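Local coordinates for DPS family dna-binding stress response protein (Thermosynechococcus elongatus, PDB 2C41) that probably binds and oxidises iron and binds DNA as a twelve-subunit, ferritin-like Dps protein of the stress response, at residues R17-N28 / Y80-S89. Residues are numbered along the deposited sequence; the frame is centred on the assembly and turned at random.
Sequences REQANAVVMYLN and YLKVATVTPS
Ala20 and Ala84 bring the two backbones closest, CA to CA 4.9 Å, where the short helix 80-83 ends and the chain runs on as a loop along helix 6-35, passing Val24 at Pro88 and Asn28 at Ser89. Ala20 CB packs against the end of the short helix, 3.8 Å from Val83 CG1. One turn on, Val23 lies over a face of the Tyr80 ring: its CG1 makes a CH-pi contact 4.2 Å from the centroid, and CG2 drops to 3.6 Å from CE1. Cutting Tyr80 back to an alanine is likely to leave Val23 without its aromatic cover and to open a gap beside Trp34 of a second subunit. In the four-helix bundle of this Dps ferritin fold, residues 80-89 belong to the long crossover from helix 41-68 to helix 95-122, here laid along the outside of helix 6-35. Val24 straddles it: with CG1 anti to the backbone N (chi1 173°), that methyl meets Val86 CG2 at 3.6 Å and Pro88, while CG2 reaches Leu81 CD2 at 3.7 Å. The Asn21 side chain crosses the loop at Thr85 and Val86. Arg17 lays its CD 3.6 Å from Thr85 CG2, its guanidinium held by Asp116 and Glu112; Thr85 OG1 is hydrogen-bonded to Glu112.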
# COMPACT_ATOMS: atom_id res chain seq x y z
N ARG C 17 18.04 -33.46 4.80
CA ARG C 17 19.38 -32.88 4.88
C ARG C 17 19.37 -31.41 4.46
O ARG C 17 19.94 -30.56 5.15
CB ARG C 17 20.36 -33.67 4.00
CG ARG C 17 21.77 -33.05 3.93
CD ARG C 17 22.81 -33.99 3.27
NE ARG C 17 22.24 -34.82 2.20
CZ ARG C 17 21.86 -34.38 1.00
NH1 ARG C 17 21.97 -33.09 0.68
NH2 ARG C 17 21.35 -35.23 0.11
N GLU C 18 18.70 -31.12 3.34
CA GLU C 18 18.63 -29.77 2.81
C GLU C 18 17.89 -28.84 3.79
O GLU C 18 18.34 -27.72 4.05
CB GLU C 18 17.97 -29.78 1.43
CG GLU C 18 18.83 -30.47 0.35
CD GLU C 18 19.87 -29.56 -0.29
OE1 GLU C 18 20.01 -28.39 0.14
OE2 GLU C 18 20.56 -30.02 -1.23
N GLN C 19 16.79 -29.33 4.34
CA GLN C 19 16.01 -28.55 5.31
C GLN C 19 16.85 -28.24 6.54
O GLN C 19 16.90 -27.10 6.99
CB GLN C 19 14.75 -29.30 5.73
CG GLN C 19 13.96 -28.58 6.83
CD GLN C 19 13.11 -29.52 7.67
OE1 GLN C 19 12.65 -29.15 8.75
NE2 GLN C 19 12.91 -30.73 7.18
N ALA C 20 17.51 -29.27 7.07
CA ALA C 20 18.40 -29.11 8.23
C ALA C 20 19.51 -28.10 7.94
O ALA C 20 19.80 -27.26 8.79
CB ALA C 20 19.00 -30.48 8.64
N ASN C 21 20.09 -28.18 6.74
CA ASN C 21 21.11 -27.21 6.31
C ASN C 21 20.58 -25.78 6.27
O ASN C 21 21.29 -24.85 6.66
CB ASN C 21 21.71 -27.58 4.95
CG ASN C 21 22.68 -28.76 5.02
OD1 ASN C 21 23.05 -29.34 3.99
ND2 ASN C 21 23.09 -29.11 6.23
N ALA C 22 19.34 -25.60 5.82
CA ALA C 22 18.73 -24.27 5.79
C ALA C 22 18.60 -23.70 7.21
O ALA C 22 18.88 -22.51 7.44
CB ALA C 22 17.38 -24.32 5.11
N VAL C 23 18.19 -24.54 8.15
CA VAL C 23 18.05 -24.12 9.55
C VAL C 23 19.41 -23.70 10.14
O VAL C 23 19.52 -22.63 10.73
CB VAL C 23 17.41 -25.24 10.41
CG1 VAL C 23 17.49 -24.90 11.91
CG2 VAL C 23 15.96 -25.47 9.97
N VAL C 24 20.43 -24.54 9.97
CA VAL C 24 21.77 -24.22 10.51
C VAL C 24 22.37 -23.00 9.82
O VAL C 24 22.96 -22.13 10.47
CB VAL C 24 22.73 -25.44 10.43
CG1 VAL C 24 24.18 -25.06 10.83
CG2 VAL C 24 22.20 -26.55 11.30
N MET C 25 22.22 -22.93 8.50
CA MET C 25 22.72 -21.80 7.73
C MET C 25 22.05 -20.50 8.18
O MET C 25 22.70 -19.46 8.31
CB MET C 25 22.44 -22.03 6.25
CG MET C 25 23.29 -21.19 5.37
SD MET C 25 25.02 -21.70 5.49
CE MET C 25 25.68 -20.44 4.42
N TYR C 26 20.75 -20.57 8.42
CA TYR C 26 20.02 -19.42 8.93
C TYR C 26 20.57 -18.97 10.29
O TYR C 26 20.87 -17.79 10.50
CB TYR C 26 18.52 -19.71 9.04
CG TYR C 26 17.81 -18.60 9.77
CD1 TYR C 26 17.68 -17.34 9.18
CD2 TYR C 26 17.33 -18.79 11.06
CE1 TYR C 26 17.05 -16.30 9.85
CE2 TYR C 26 16.70 -17.73 11.75
CZ TYR C 26 16.57 -16.50 11.12
OH TYR C 26 15.95 -15.45 11.75
N LEU C 27 20.70 -19.92 11.22
CA LEU C 27 21.20 -19.62 12.55
C LEU C 27 22.64 -19.09 12.52
O LEU C 27 22.99 -18.19 13.28
CB LEU C 27 21.05 -20.82 13.49
CG LEU C 27 19.60 -21.23 13.81
CD1 LEU C 27 19.59 -22.54 14.57
CD2 LEU C 27 18.86 -20.13 14.59
N ASN C 28 23.46 -19.64 11.61
CA ASN C 28 24.79 -19.08 11.36
C ASN C 28 24.71 -17.61 10.93
O ASN C 28 25.44 -16.77 11.44
CB ASN C 28 25.54 -19.86 10.27
CG ASN C 28 26.10 -21.18 10.76
OD1 ASN C 28 26.66 -21.95 9.97
ND2 ASN C 28 25.97 -21.44 12.05
N TYR C 80 18.24 -31.48 14.17
CA TYR C 80 18.82 -30.63 13.12
C TYR C 80 20.33 -30.79 12.97
O TYR C 80 20.83 -30.98 11.87
CB TYR C 80 18.46 -29.16 13.33
CG TYR C 80 17.02 -28.85 12.95
CD1 TYR C 80 16.59 -28.98 11.63
CD2 TYR C 80 16.11 -28.43 13.92
CE1 TYR C 80 15.26 -28.70 11.28
CE2 TYR C 80 14.78 -28.15 13.58
CZ TYR C 80 14.37 -28.28 12.26
OH TYR C 80 13.07 -27.99 11.91
N LEU C 81 21.05 -30.75 14.09
CA LEU C 81 22.50 -30.87 14.05
C LEU C 81 22.99 -32.30 13.76
O LEU C 81 24.15 -32.50 13.41
CB LEU C 81 23.11 -30.33 15.34
CG LEU C 81 22.98 -28.82 15.54
CD1 LEU C 81 23.66 -28.40 16.82
CD2 LEU C 81 23.56 -28.04 14.38
N LYS C 82 22.09 -33.27 13.89
CA LYS C 82 22.39 -34.66 13.56
C LYS C 82 22.28 -34.93 12.07
O LYS C 82 22.92 -35.86 11.56
CB LYS C 82 21.44 -35.61 14.31
CG LYS C 82 21.59 -35.58 15.81
CD LYS C 82 20.76 -36.70 16.43
CE LYS C 82 20.99 -36.78 17.94
NZ LYS C 82 20.33 -35.66 18.66
N VAL C 83 21.49 -34.12 11.38
CA VAL C 83 21.13 -34.35 9.98
C VAL C 83 21.88 -33.37 9.06
O VAL C 83 22.23 -33.72 7.93
CB VAL C 83 19.58 -34.24 9.81
CG1 VAL C 83 19.15 -34.31 8.36
CG2 VAL C 83 18.88 -35.34 10.62
N ALA C 84 22.13 -32.16 9.56
CA ALA C 84 22.81 -31.13 8.77
C ALA C 84 24.22 -31.54 8.39
O ALA C 84 24.92 -32.18 9.18
CB ALA C 84 22.84 -29.79 9.52
N THR C 85 24.62 -31.18 7.18
CA THR C 85 25.99 -31.37 6.73
C THR C 85 26.79 -30.06 6.68
O THR C 85 28.02 -30.11 6.63
CB THR C 85 26.05 -32.06 5.36
OG1 THR C 85 25.23 -31.34 4.43
CG2 THR C 85 25.58 -33.50 5.47
N VAL C 86 26.12 -28.91 6.69
CA VAL C 86 26.82 -27.63 6.85
C VAL C 86 27.41 -27.52 8.26
O VAL C 86 26.89 -28.11 9.21
CB VAL C 86 25.94 -26.39 6.54
CG1 VAL C 86 25.48 -26.41 5.10
CG2 VAL C 86 24.75 -26.32 7.47
N THR C 87 28.50 -26.77 8.37
CA THR C 87 29.17 -26.59 9.66
C THR C 87 28.41 -25.57 10.51
O THR C 87 28.25 -24.41 10.10
CB THR C 87 30.63 -26.10 9.48
OG1 THR C 87 31.38 -27.10 8.78
CG2 THR C 87 31.27 -25.84 10.83
N PRO C 88 27.93 -25.99 11.70
CA PRO C 88 27.37 -24.98 12.59
C PRO C 88 28.50 -24.11 13.13
O PRO C 88 29.56 -24.62 13.50
CB PRO C 88 26.71 -25.80 13.70
CG PRO C 88 27.49 -27.08 13.73
CD PRO C 88 27.90 -27.34 12.31
N SER C 89 28.30 -22.80 13.13
CA SER C 89 29.36 -21.88 13.50
C SER C 89 29.75 -22.08 14.96
O SER C 89 28.87 -22.26 15.81
CB SER C 89 28.93 -20.43 13.27
OG SER C 89 30.05 -19.56 13.35